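Local coordinates for protein GCN5-related N-acetyltransferase (Kribbella flavida, PDB 4MY0) that probably transfers the acetyl group of acetyl-coenzyme A to an amine of its substrate, possibly an aminoglycoside, as a GCN5-related N-acetyltransferase, at residues I13-L18 and D43-V48; A65-D70 and G84-V89; L102-V107 and V127-L132. All coordinates share one frame; numbering follows the deposited sequence.

Interaction 1: residues I13-L18 and D43-V48; sequences ITETQL and DAVEFV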
loop_
_atom_site.group_PDB
_atom_site.type_symbol
_atom_site.label_atom_id
_atom_site.label_comp_id
_atom_site.label_asym_id
_atom_site.label_seq_id
_atom_site.Cartn_x
_atom_site.Cartn_y
_atom_site.Cartn_z
ATOM N N ILE C 13 -38.609 19.904 -11.826
ATOM C CA ILE C 13 -37.406 20.599 -12.284
ATOM C C ILE C 13 -37.559 20.931 -13.759
ATOM O O ILE C 13 -37.958 20.070 -14.553
ATOM C CB ILE C 13 -36.134 19.736 -12.063
ATOM C CG1 ILE C 13 -35.803 19.647 -10.574
ATOM C CG2 ILE C 13 -34.939 20.315 -12.822
ATOM C CD1 ILE C 13 -35.408 20.992 -9.965
ATOM N N THR C 14 -37.276 22.177 -14.127
ATOM C CA THR C 14 -37.287 22.578 -15.532
ATOM C C THR C 14 -35.873 22.622 -16.112
ATOM O O THR C 14 -34.887 22.565 -15.375
ATOM C CB THR C 14 -37.931 23.959 -15.713
ATOM O OG1 THR C 14 -37.185 24.928 -14.964
ATOM C CG2 THR C 14 -39.370 23.937 -15.220
ATOM N N GLU C 15 -35.790 22.751 -17.433
ATOM C CA GLU C 15 -34.515 22.763 -18.145
ATOM C C GLU C 15 -33.593 23.901 -17.700
ATOM O O GLU C 15 -32.374 23.733 -17.627
ATOM C CB GLU C 15 -34.766 22.831 -19.656
ATOM C CG GLU C 15 -33.502 22.816 -20.506
ATOM C CD GLU C 15 -33.742 22.304 -21.920
ATOM O OE1 GLU C 15 -34.912 22.049 -22.281
ATOM O OE2 GLU C 15 -32.754 22.149 -22.667
ATOM N N THR C 16 -34.177 25.053 -17.378
ATOM C CA THR C 16 -33.393 26.211 -16.952
ATOM C C THR C 16 -32.885 26.086 -15.506
ATOM O O THR C 16 -32.022 26.850 -15.084
ATOM C CB THR C 16 -34.194 27.524 -17.096
ATOM O OG1 THR C 16 -35.365 27.461 -16.271
ATOM C CG2 THR C 16 -34.612 27.749 -18.544
ATOM N N GLN C 17 -33.425 25.135 -14.749
ATOM C CA GLN C 17 -32.976 24.908 -13.374
ATOM C C GLN C 17 -31.850 23.872 -13.285
ATOM O O GLN C 17 -31.385 23.564 -12.187
ATOM C CB GLN C 17 -34.141 24.450 -12.484
ATOM C CG GLN C 17 -35.203 25.527 -12.203
ATOM C CD GLN C 17 -36.385 24.981 -11.410
ATOM O OE1 GLN C 17 -36.945 23.932 -11.744
ATOM N NE2 GLN C 17 -36.767 25.691 -10.356
ATOM N N LEU C 18 -31.420 23.327 -14.422
ATOM C CA LEU C 18 -30.430 22.251 -14.412
ATOM C C LEU C 18 -29.064 22.729 -13.894
ATOM O O LEU C 18 -28.383 22.008 -13.148
ATOM C CB LEU C 18 -30.315 21.589 -15.792
ATOM C CG LEU C 18 -31.516 20.725 -16.195
ATOM C CD1 LEU C 18 -31.304 20.079 -17.559
ATOM C CD2 LEU C 18 -31.814 19.673 -15.129
ATOM N N ASP C 43 -28.633 14.125 -20.815
ATOM C CA ASP C 43 -29.390 13.068 -20.152
ATOM C C ASP C 43 -30.513 13.636 -19.276
ATOM O O ASP C 43 -31.618 13.090 -19.231
ATOM C CB ASP C 43 -28.465 12.177 -19.314
ATOM C CG ASP C 43 -27.912 10.999 -20.104
ATOM O OD1 ASP C 43 -28.582 9.939 -20.130
ATOM O OD2 ASP C 43 -26.813 11.132 -20.695
ATOM N N ALA C 44 -30.230 14.740 -18.590
ATOM C CA ALA C 44 -31.197 15.333 -17.660
ATOM C C ALA C 44 -32.462 15.840 -18.378
ATOM O O ALA C 44 -33.571 15.722 -17.858
ATOM C CB ALA C 44 -30.539 16.456 -16.858
ATOM N N VAL C 45 -32.283 16.405 -19.570
ATOM C CA VAL C 45 -33.400 16.953 -20.352
ATOM C C VAL C 45 -34.498 15.910 -20.618
ATOM O O VAL C 45 -35.690 16.204 -20.463
ATOM C CB VAL C 45 -32.903 17.600 -21.665
ATOM C CG1 VAL C 45 -34.059 17.881 -22.619
ATOM C CG2 VAL C 45 -32.146 18.889 -21.363
ATOM N N GLU C 46 -34.082 14.699 -20.997
ATOM C CA GLU C 46 -34.979 13.558 -21.169
ATOM C C GLU C 46 -35.863 13.388 -19.928
ATOM O O GLU C 46 -37.088 13.296 -20.036
ATOM C CB GLU C 46 -34.154 12.288 -21.450
ATOM C CG GLU C 46 -34.806 10.951 -21.045
ATOM C CD GLU C 46 -33.845 9.990 -20.306
ATOM O OE1 GLU C 46 -34.329 8.978 -19.734
ATOM O OE2 GLU C 46 -32.615 10.248 -20.296
ATOM N N PHE C 47 -35.240 13.371 -18.752
ATOM C CA PHE C 47 -35.972 13.239 -17.497
ATOM C C PHE C 47 -36.951 14.396 -17.285
ATOM O O PHE C 47 -38.084 14.185 -16.839
ATOM C CB PHE C 47 -34.995 13.190 -16.321
ATOM C CG PHE C 47 -34.236 11.888 -16.201
ATOM C CD1 PHE C 47 -34.739 10.842 -15.434
ATOM C CD2 PHE C 47 -33.007 11.722 -16.829
ATOM C CE1 PHE C 47 -34.028 9.635 -15.306
ATOM C CE2 PHE C 47 -32.296 10.525 -16.710
ATOM C CZ PHE C 47 -32.806 9.482 -15.943
ATOM N N VAL C 48 -36.504 15.613 -17.592
ATOM C CA VAL C 48 -37.322 16.815 -17.417
ATOM C C VAL C 48 -38.588 16.732 -18.268
ATOM O O VAL C 48 -39.697 17.011 -17.801
ATOM C CB VAL C 48 -36.518 18.094 -17.775
ATOM C CG1 VAL C 48 -37.436 19.248 -18.180
ATOM C CG2 VAL C 48 -35.611 18.499 -16.614
#
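Val-48 sets both of its methyl groups against the backbone of the turn at 13-18. CG2 lies 3.5 Å from Ile-13 O, and CG1 reaches the same oxygen while also meeting Glu-15 N at 3.9 Å. With CG1 anti to the backbone N (chi1 156°), the fork of the valine straddles the Ile-13 carbonyl. One turn back on helix 34-49, the CG2 methyl of Val-45 meets the carboxylate end of Glu-15, whose extended chain slants across it and brings OE2 to 3.6 Å. Leu-18, at the start of helix 18-26, crosses Val-45 at about a right angle; its CD1 rests on Ala-44 CB at 3.8 Å, and CD2 lies almost as near the same methyl. The turn is braced from within, since Thr-14 N donates to a lone pair of Gln-17 OE1 at 3.0 Å. Phe-53 of strand 53-58 touches Ile-13, Leu-18 and Ala-44, tying both helices to the acetyltransferase sheet. Losing CG1 and CG2 to an alanine at Val-48 would probably open a gap beside the Ile-13 carbonyl. No hydrogen bond joins the two segments, so apolar side chains and methyl-to-backbone contacts hold turn and helix together.

Interaction 2: residues A65-D70 and G84-V89; sequences AARIWD and GIAGVV. With AC8 ([(2R,3R,4R,5R)-5-(6-amino-9H-purin-9-yl)-3,4-bis(phosphonooxy)tetrahydrofuran-2-yl]methyl (3R)-3-hydroxy-2,2-dimethyl-4-oxo-4-({3-oxo-3-[(2-sulfanylethyl)amino]propyl}amino)butyl dihydrogen diphosphate), chain L.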
loop_
_atom_site.group_PDB
_atom_site.type_symbol
_atom_site.label_atom_id
_atom_site.label_comp_id
_atom_site.label_asym_id
_atom_site.label_seq_id
_atom_site.Cartn_x
_atom_site.Cartn_y
_atom_site.Cartn_z
ATOM N N ALA C 65 -32.889 17.749 -5.265
ATOM C CA ALA C 65 -33.336 17.193 -6.548
ATOM C C ALA C 65 -33.167 15.680 -6.588
ATOM O O ALA C 65 -32.320 15.132 -5.896
ATOM C CB ALA C 65 -32.578 17.853 -7.721
ATOM N N ALA C 66 -33.987 15.018 -7.398
ATOM C CA ALA C 66 -33.909 13.572 -7.579
ATOM C C ALA C 66 -34.551 13.245 -8.902
ATOM O O ALA C 66 -35.456 13.963 -9.357
ATOM C CB ALA C 66 -34.633 12.841 -6.462
ATOM N N ARG C 67 -34.092 12.180 -9.544
ATOM C CA ARG C 67 -34.712 11.777 -10.800
ATOM C C ARG C 67 -35.152 10.314 -10.790
ATOM O O ARG C 67 -34.711 9.514 -9.955
ATOM C CB ARG C 67 -33.810 12.097 -12.003
ATOM C CG ARG C 67 -32.491 11.369 -12.018
ATOM C CD ARG C 67 -31.469 12.066 -12.924
ATOM N NE ARG C 67 -30.139 12.010 -12.323
ATOM C CZ ARG C 67 -29.218 11.093 -12.607
ATOM N NH1 ARG C 67 -28.049 11.133 -11.989
ATOM N NH2 ARG C 67 -29.457 10.140 -13.507
ATOM N N ILE C 68 -36.040 9.986 -11.719
ATOM C CA ILE C 68 -36.634 8.666 -11.792
ATOM C C ILE C 68 -36.340 8.013 -13.141
ATOM O O ILE C 68 -36.815 8.489 -14.165
ATOM C CB ILE C 68 -38.162 8.784 -11.639
ATOM C CG1 ILE C 68 -38.507 9.504 -10.340
ATOM C CG2 ILE C 68 -38.838 7.406 -11.674
ATOM C CD1 ILE C 68 -39.987 9.756 -10.188
ATOM N N TRP C 69 -35.571 6.923 -13.140
ATOM C CA TRP C 69 -35.403 6.124 -14.358
ATOM C C TRP C 69 -36.659 5.310 -14.616
ATOM O O TRP C 69 -37.206 4.699 -13.683
ATOM C CB TRP C 69 -34.233 5.144 -14.211
ATOM C CG TRP C 69 -32.873 5.751 -14.312
ATOM C CD1 TRP C 69 -32.049 6.093 -13.279
ATOM C CD2 TRP C 69 -32.161 6.057 -15.515
ATOM N NE1 TRP C 69 -30.874 6.610 -13.767
ATOM C CE2 TRP C 69 -30.917 6.596 -15.138
ATOM C CE3 TRP C 69 -32.459 5.932 -16.875
ATOM C CZ2 TRP C 69 -29.968 7.010 -16.076
ATOM C CZ3 TRP C 69 -31.523 6.346 -17.804
ATOM C CH2 TRP C 69 -30.293 6.872 -17.404
ATOM N N ASP C 70 -37.105 5.279 -15.872
ATOM C CA ASP C 70 -38.230 4.441 -16.281
ATOM C C ASP C 70 -37.734 3.038 -16.636
ATOM O O ASP C 70 -37.606 2.687 -17.810
ATOM C CB ASP C 70 -38.967 5.068 -17.475
ATOM C CG ASP C 70 -38.028 5.438 -18.613
ATOM O OD1 ASP C 70 -36.844 5.747 -18.336
ATOM O OD2 ASP C 70 -38.474 5.412 -19.783
ATOM N N GLY C 84 -36.610 3.612 -10.885
ATOM C CA GLY C 84 -35.253 3.580 -10.339
ATOM C C GLY C 84 -34.816 4.971 -9.905
ATOM O O GLY C 84 -34.636 5.851 -10.744
ATOM N N ILE C 85 -34.646 5.174 -8.601
ATOM C CA ILE C 85 -34.381 6.508 -8.072
ATOM C C ILE C 85 -32.881 6.802 -8.133
ATOM O O ILE C 85 -32.066 5.988 -7.682
ATOM C CB ILE C 85 -34.905 6.661 -6.610
ATOM C CG1 ILE C 85 -36.303 6.044 -6.466
ATOM C CG2 ILE C 85 -34.909 8.156 -6.174
ATOM C CD1 ILE C 85 -37.358 6.508 -7.532
ATOM N N ALA C 86 -32.509 7.950 -8.710
ATOM C CA ALA C 86 -31.093 8.305 -8.879
ATOM C C ALA C 86 -30.814 9.771 -8.584
ATOM O O ALA C 86 -31.718 10.614 -8.628
ATOM C CB ALA C 86 -30.614 7.968 -10.294
ATOM N N GLY C 87 -29.548 10.072 -8.314
ATOM C CA GLY C 87 -29.102 11.436 -8.094
ATOM C C GLY C 87 -29.871 12.156 -7.000
ATOM O O GLY C 87 -30.275 13.303 -7.187
ATOM N N VAL C 88 -30.095 11.494 -5.869
ATOM C CA VAL C 88 -30.772 12.160 -4.757
ATOM C C VAL C 88 -29.801 13.111 -4.059
ATOM O O VAL C 88 -28.830 12.657 -3.455
ATOM C CB VAL C 88 -31.332 11.153 -3.740
ATOM C CG1 VAL C 88 -32.205 11.885 -2.680
ATOM C CG2 VAL C 88 -32.167 10.109 -4.465
ATOM N N VAL C 89 -30.050 14.425 -4.142
ATOM C CA VAL C 89 -29.119 15.422 -3.577
ATOM C C VAL C 89 -29.848 16.540 -2.832
ATOM O O VAL C 89 -30.902 16.990 -3.266
ATOM C CB VAL C 89 -28.198 16.039 -4.665
ATOM C CG1 VAL C 89 -27.353 14.941 -5.324
ATOM C CG2 VAL C 89 -29.014 16.756 -5.720
HETATM N N1A AC8 L . -26.433 9.754 8.295
HETATM O O1A AC8 L . -35.298 14.254 5.376
HETATM P P1A AC8 L . -34.002 14.378 6.163
HETATM C C1B AC8 L . -31.436 10.822 8.512
HETATM S S1P AC8 L . -28.619 8.123 -2.045
HETATM C C2A AC8 L . -27.367 9.242 9.118
HETATM O O2A AC8 L . -33.753 15.663 6.901
HETATM P P2A AC8 L . -31.929 15.035 4.275
HETATM C C2B AC8 L . -32.035 11.917 9.365
HETATM O O2B AC8 L . -31.476 11.873 10.684
HETATM O O2C AC8 L . -32.630 13.892 11.626
HETATM C C2P AC8 L . -28.333 9.684 -1.141
HETATM N N3A AC8 L . -28.643 9.649 9.035
HETATM O O3A AC8 L . -32.829 14.017 5.138
HETATM C C3B AC8 L . -33.521 11.546 9.339
HETATM O O3B AC8 L . -33.746 10.466 10.252
HETATM P P3B AC8 L . -34.384 10.605 11.740
HETATM O O3C AC8 L . -30.268 14.035 10.777
HETATM C C3P AC8 L . -27.396 10.411 -2.079
HETATM C C4A AC8 L . -28.998 10.582 8.110
HETATM O O4A AC8 L . -32.789 16.191 3.812
HETATM C C4B AC8 L . -33.736 10.927 7.971
HETATM O O4B AC8 L . -32.433 10.537 7.521
HETATM O O4C AC8 L . -30.749 12.748 12.893
HETATM P P4C AC8 L . -31.271 13.233 11.562
HETATM N N4P AC8 L . -26.905 11.721 -1.662
HETATM C C5A AC8 L . -28.050 11.113 7.248
HETATM O O5A AC8 L . -30.657 15.283 5.032
HETATM C C5B AC8 L . -34.352 11.896 6.968
HETATM O O5B AC8 L . -33.830 13.194 7.230
HETATM C C5P AC8 L . -26.028 12.027 -0.713
HETATM O O5P AC8 L . -25.557 11.164 0.021
HETATM C C6A AC8 L . -26.735 10.676 7.354
HETATM N N6A AC8 L . -25.770 11.172 6.537
HETATM O O6A AC8 L . -31.566 14.107 3.017
HETATM C C6P AC8 L . -25.646 13.486 -0.618
HETATM N N7A AC8 L . -28.672 12.015 6.450
HETATM O O7A AC8 L . -33.638 11.708 12.453
HETATM C C7P AC8 L . -25.336 14.008 0.793
HETATM C C8A AC8 L . -29.983 12.030 6.806
HETATM O O8A AC8 L . -35.848 10.908 11.492
HETATM N N8P AC8 L . -26.584 13.968 1.559
HETATM N N9A AC8 L . -30.166 11.165 7.825
HETATM O O9A AC8 L . -34.119 9.241 12.340
HETATM C C9P AC8 L . -27.758 14.512 1.247
HETATM O O9P AC8 L . -27.890 15.157 0.220
HETATM C CAP AC8 L . -28.933 14.340 2.195
HETATM O OAP AC8 L . -28.489 14.459 3.548
HETATM C CBP AC8 L . -29.658 12.994 2.060
HETATM C CCP AC8 L . -30.752 12.936 3.139
HETATM C CDP AC8 L . -30.307 12.877 0.685
HETATM C CEP AC8 L . -28.708 11.826 2.270
#
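The hairpin of strands 61-75 and 78-90 forms part of the GNAT acetyltransferase sheet, and here its two arms run antiparallel at 141°, with their axes 4.7 Å apart. Three hydrogen-bonded pairs join them, each through two backbone hydrogen bonds: Ala-65 with Val-89, Arg-67 with Ala-86 and Trp-69 with Gly-84. The register slips by one residue between Ala-65 and Arg-67, where Gly-87 and Val-88 together face Ala-66. This is a beta bulge in strand 78-90, as is characteristic of the cofactor-binding strand of GNAT folds, where it accompanies the splay from the next strand. The positive phi of Gly-87, 55°, favours a glycine. Beyond it, Val-88 O accepts a hydrogen bond from N4P, an amide nitrogen of the pantetheine arm, at 2.8 Å; the ligand is a coenzyme A derivative with a second phosphate on its ribose. Val-88 CG1 also approaches the ligand methyl CDP at 4.0 Å.

On the face bearing Arg-67, Trp-69 and Ala-86, the alanine methyl touches two flat groups. It meets the edge of the indole, with Ala-86 CB 3.7 Å from Trp-69 NE1, and in the conformer given it stands over one face of the Arg-67 guanidinium, offset toward the rim, at 4.0 Å from NH2. Arg-67 holds CG between its backbone N and carbonyl carbon (chi1 63°), which brings CG to 3.6 Å from Ala-86 O before the chain bends at chi3. The other face carries Ile-68 and Ile-85, a non-hydrogen-bonded pair in which Ile-68 CG1 and Ile-85 CD1 meet at 4.3 Å; Val-107 of helix 99-113 packs against Ile-85 on that side.

Interaction 3: residues L102-V107 and V127-L132; sequences LLMRGV and VIYRHL. With AC8 ([(2R,3R,4R,5R)-5-(6-amino-9H-purin-9-yl)-3,4-bis(phosphonooxy)tetrahydrofuran-2-yl]methyl (3R)-3-hydroxy-2,2-dimethyl-4-oxo-4-({3-oxo-3-[(2-sulfanylethyl)amino]propyl}amino)butyl dihydrogen diphosphate), chain L.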
loop_
_atom_site.group_PDB
_atom_site.type_symbol
_atom_site.label_atom_id
_atom_site.label_comp_id
_atom_site.label_asym_id
_atom_site.label_seq_id
_atom_site.Cartn_x
_atom_site.Cartn_y
_atom_site.Cartn_z
ATOM N N LEU C 102 -39.177 15.188 2.127
ATOM C CA LEU C 102 -40.244 15.867 1.392
ATOM C C LEU C 102 -40.060 15.568 -0.106
ATOM O O LEU C 102 -41.019 15.264 -0.817
ATOM C CB LEU C 102 -40.195 17.371 1.699
ATOM C CG LEU C 102 -41.197 18.437 1.223
ATOM C CD1 LEU C 102 -40.808 18.948 -0.110
ATOM C CD2 LEU C 102 -42.669 17.961 1.202
ATOM N N LEU C 103 -38.816 15.633 -0.561
ATOM C CA LEU C 103 -38.453 15.309 -1.936
ATOM C C LEU C 103 -38.872 13.884 -2.270
ATOM O O LEU C 103 -39.522 13.639 -3.283
ATOM C CB LEU C 103 -36.930 15.380 -2.091
ATOM C CG LEU C 103 -36.253 15.724 -3.423
ATOM C CD1 LEU C 103 -34.895 15.027 -3.549
ATOM C CD2 LEU C 103 -37.118 15.486 -4.647
HETATM N N MSE C 104 -38.446 12.940 -1.437
HETATM C CA MSE C 104 -38.660 11.521 -1.733
HETATM C C MSE C 104 -40.149 11.127 -1.687
HETATM O O MSE C 104 -40.599 10.270 -2.455
HETATM C CB MSE C 104 -37.839 10.667 -0.782
HETATM C CG MSE C 104 -36.328 10.667 -1.061
HETATM SE SE MSE C 104 -36.012 9.894 -2.858
HETATM C CE MSE C 104 -37.045 8.221 -2.641
ATOM N N ARG C 105 -40.921 11.754 -0.802
ATOM C CA ARG C 105 -42.366 11.528 -0.826
ATOM C C ARG C 105 -42.966 11.996 -2.148
ATOM O O ARG C 105 -43.846 11.331 -2.698
ATOM C CB ARG C 105 -43.057 12.198 0.356
ATOM C CG ARG C 105 -42.766 11.473 1.661
ATOM C CD ARG C 105 -43.389 12.165 2.852
ATOM N NE ARG C 105 -42.821 11.643 4.095
ATOM C CZ ARG C 105 -42.141 12.380 4.971
ATOM N NH1 ARG C 105 -41.961 13.678 4.747
ATOM N NH2 ARG C 105 -41.654 11.826 6.077
ATOM N N GLY C 106 -42.478 13.126 -2.666
ATOM C CA GLY C 106 -42.908 13.601 -3.973
ATOM C C GLY C 106 -42.477 12.621 -5.054
ATOM O O GLY C 106 -43.214 12.375 -6.010
ATOM N N VAL C 107 -41.285 12.053 -4.893
ATOM C CA VAL C 107 -40.778 11.057 -5.832
ATOM C C VAL C 107 -41.639 9.785 -5.860
ATOM O O VAL C 107 -41.988 9.275 -6.937
ATOM C CB VAL C 107 -39.300 10.708 -5.549
ATOM C CG1 VAL C 107 -38.908 9.424 -6.256
ATOM C CG2 VAL C 107 -38.386 11.843 -5.977
ATOM N N VAL C 127 -30.681 5.304 6.270
ATOM C CA VAL C 127 -31.667 5.797 7.254
ATOM C C VAL C 127 -32.893 6.439 6.606
ATOM O O VAL C 127 -34.022 6.021 6.884
ATOM C CB VAL C 127 -31.056 6.758 8.296
ATOM C CG1 VAL C 127 -32.120 7.194 9.321
ATOM C CG2 VAL C 127 -29.874 6.098 9.012
ATOM N N ILE C 128 -32.681 7.421 5.721
ATOM C CA ILE C 128 -33.811 8.101 5.089
ATOM C C ILE C 128 -34.683 7.122 4.302
ATOM O O ILE C 128 -35.912 7.199 4.330
ATOM C CB ILE C 128 -33.367 9.285 4.186
ATOM C CG1 ILE C 128 -34.579 9.910 3.488
ATOM C CG2 ILE C 128 -32.332 8.848 3.130
ATOM C CD1 ILE C 128 -34.278 11.289 2.873
ATOM N N TYR C 129 -34.053 6.173 3.624
ATOM C CA TYR C 129 -34.810 5.259 2.771
ATOM C C TYR C 129 -35.616 4.233 3.567
ATOM O O TYR C 129 -36.754 3.919 3.201
ATOM C CB TYR C 129 -33.900 4.626 1.711
ATOM C CG TYR C 129 -33.260 5.692 0.847
ATOM C CD1 TYR C 129 -34.041 6.505 0.028
ATOM C CD2 TYR C 129 -31.883 5.923 0.889
ATOM C CE1 TYR C 129 -33.465 7.507 -0.760
ATOM C CE2 TYR C 129 -31.293 6.913 0.105
ATOM C CZ TYR C 129 -32.093 7.702 -0.716
ATOM O OH TYR C 129 -31.521 8.691 -1.500
ATOM N N ARG C 130 -35.056 3.738 4.668
ATOM C CA ARG C 130 -35.811 2.833 5.532
ATOM C C ARG C 130 -37.018 3.544 6.163
ATOM O O ARG C 130 -38.084 2.959 6.276
ATOM C CB ARG C 130 -34.895 2.229 6.607
ATOM C CG ARG C 130 -33.994 1.134 6.049
ATOM C CD ARG C 130 -33.057 0.537 7.096
ATOM N NE ARG C 130 -32.495 -0.709 6.573
ATOM C CZ ARG C 130 -31.299 -1.186 6.896
ATOM N NH1 ARG C 130 -30.536 -0.517 7.747
ATOM N NH2 ARG C 130 -30.870 -2.330 6.368
ATOM N N HIS C 131 -36.838 4.797 6.577
ATOM C CA HIS C 131 -37.954 5.595 7.090
ATOM C C HIS C 131 -39.067 5.722 6.048
ATOM O O HIS C 131 -40.244 5.767 6.391
ATOM C CB HIS C 131 -37.474 6.994 7.506
ATOM C CG HIS C 131 -36.801 7.035 8.843
ATOM N ND1 HIS C 131 -37.239 6.294 9.918
ATOM C CD2 HIS C 131 -35.724 7.730 9.279
ATOM C CE1 HIS C 131 -36.455 6.521 10.956
ATOM N NE2 HIS C 131 -35.529 7.390 10.595
ATOM N N LEU C 132 -38.689 5.770 4.772
ATOM C CA LEU C 132 -39.677 5.884 3.688
ATOM C C LEU C 132 -40.216 4.539 3.217
ATOM O O LEU C 132 -41.082 4.489 2.334
ATOM C CB LEU C 132 -39.067 6.616 2.490
ATOM C CG LEU C 132 -38.848 8.102 2.737
ATOM C CD1 LEU C 132 -37.712 8.571 1.883
ATOM C CD2 LEU C 132 -40.111 8.881 2.425
HETATM N N1A AC8 L . -26.433 9.754 8.295
HETATM O O1A AC8 L . -35.298 14.254 5.376
HETATM P P1A AC8 L . -34.002 14.378 6.163
HETATM C C1B AC8 L . -31.436 10.822 8.512
HETATM S S1P AC8 L . -28.619 8.123 -2.045
HETATM C C2A AC8 L . -27.367 9.242 9.118
HETATM O O2A AC8 L . -33.753 15.663 6.901
HETATM P P2A AC8 L . -31.929 15.035 4.275
HETATM C C2B AC8 L . -32.035 11.917 9.365
HETATM O O2B AC8 L . -31.476 11.873 10.684
HETATM O O2C AC8 L . -32.630 13.892 11.626
HETATM C C2P AC8 L . -28.333 9.684 -1.141
HETATM N N3A AC8 L . -28.643 9.649 9.035
HETATM O O3A AC8 L . -32.829 14.017 5.138
HETATM C C3B AC8 L . -33.521 11.546 9.339
HETATM O O3B AC8 L . -33.746 10.466 10.252
HETATM P P3B AC8 L . -34.384 10.605 11.740
HETATM O O3C AC8 L . -30.268 14.035 10.777
HETATM C C3P AC8 L . -27.396 10.411 -2.079
HETATM C C4A AC8 L . -28.998 10.582 8.110
HETATM O O4A AC8 L . -32.789 16.191 3.812
HETATM C C4B AC8 L . -33.736 10.927 7.971
HETATM O O4B AC8 L . -32.433 10.537 7.521
HETATM O O4C AC8 L . -30.749 12.748 12.893
HETATM P P4C AC8 L . -31.271 13.233 11.562
HETATM N N4P AC8 L . -26.905 11.721 -1.662
HETATM C C5A AC8 L . -28.050 11.113 7.248
HETATM O O5A AC8 L . -30.657 15.283 5.032
HETATM C C5B AC8 L . -34.352 11.896 6.968
HETATM O O5B AC8 L . -33.830 13.194 7.230
HETATM C C5P AC8 L . -26.028 12.027 -0.713
HETATM O O5P AC8 L . -25.557 11.164 0.021
HETATM C C6A AC8 L . -26.735 10.676 7.354
HETATM N N6A AC8 L . -25.770 11.172 6.537
HETATM O O6A AC8 L . -31.566 14.107 3.017
HETATM C C6P AC8 L . -25.646 13.486 -0.618
HETATM N N7A AC8 L . -28.672 12.015 6.450
HETATM O O7A AC8 L . -33.638 11.708 12.453
HETATM C C7P AC8 L . -25.336 14.008 0.793
HETATM C C8A AC8 L . -29.983 12.030 6.806
HETATM O O8A AC8 L . -35.848 10.908 11.492
HETATM N N8P AC8 L . -26.584 13.968 1.559
HETATM N N9A AC8 L . -30.166 11.165 7.825
HETATM O O9A AC8 L . -34.119 9.241 12.340
HETATM C C9P AC8 L . -27.758 14.512 1.247
HETATM O O9P AC8 L . -27.890 15.157 0.220
HETATM C CAP AC8 L . -28.933 14.340 2.195
HETATM O OAP AC8 L . -28.489 14.459 3.548
HETATM C CBP AC8 L . -29.658 12.994 2.060
HETATM C CCP AC8 L . -30.752 12.936 3.139
HETATM C CDP AC8 L . -30.307 12.877 0.685
HETATM C CEP AC8 L . -28.708 11.826 2.270
#
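Met-104, a selenomethionine in this crystal, links helix 99-113 to helix 126-131 of the GNAT fold beside the coenzyme A pocket. Its CB presses on Leu-132 CD1 at 3.4 Å, tighter than usual van der Waals contact. The next atom, CG, stays by the same methyl at 3.9 Å and has Ile-128 CD1 at 4.5 Å on the second helix. From there the chain folds at chi2 (-63°) and again at chi3 (-52°), bringing the selenium to the rim of the Tyr-129 ring. SE stands 5.5 Å from the ring centroid and 87° off its normal, an edge-on Met-aromatic contact made through CE1. The terminal CE meets CE1 as well, so SE and CE share one ring atom. The other branch of Leu-132, CD2, rests on Arg-105 CG, the side chains crossing at about a right angle.

Over the centre of one face of the tyrosine ring lies Ile-128 CG2, which helps fix how the ring is turned. On the same second helix, His-131 NE2, in the conformer given, donates a hydrogen bond to phosphate oxygen O9A of the ligand. The tyrosine hydroxyl points into the pocket, with Tyr-129 OH 3.0 Å from AC8 S1P, the thiol sulfur.

All three interactions lie in the N-terminal acetyltransferase domain and follow one another in series along the chain. Interaction 2 is the middle piece, its centre 12 Å from each of the other two, whereas interactions 1 and 3 are 21 Å apart and do not touch. Phe-47 of helix 34-49 packs on Arg-67 and Trp-69, joining interaction 1 to the hairpin. From helix 99-113, Leu-103 reaches Ala-66, joining interaction 3 to it. Strand 78-90 is followed, after a cofactor-binding loop, by that helix. Val-88 meets Tyr-129 beside the ligand, so interactions 2 and 3 line the cofactor pocket together, while interaction 1, whose Ile-13 side chain is about 14 Å from the ligand, packs helix 34-49 on the sheet away from it.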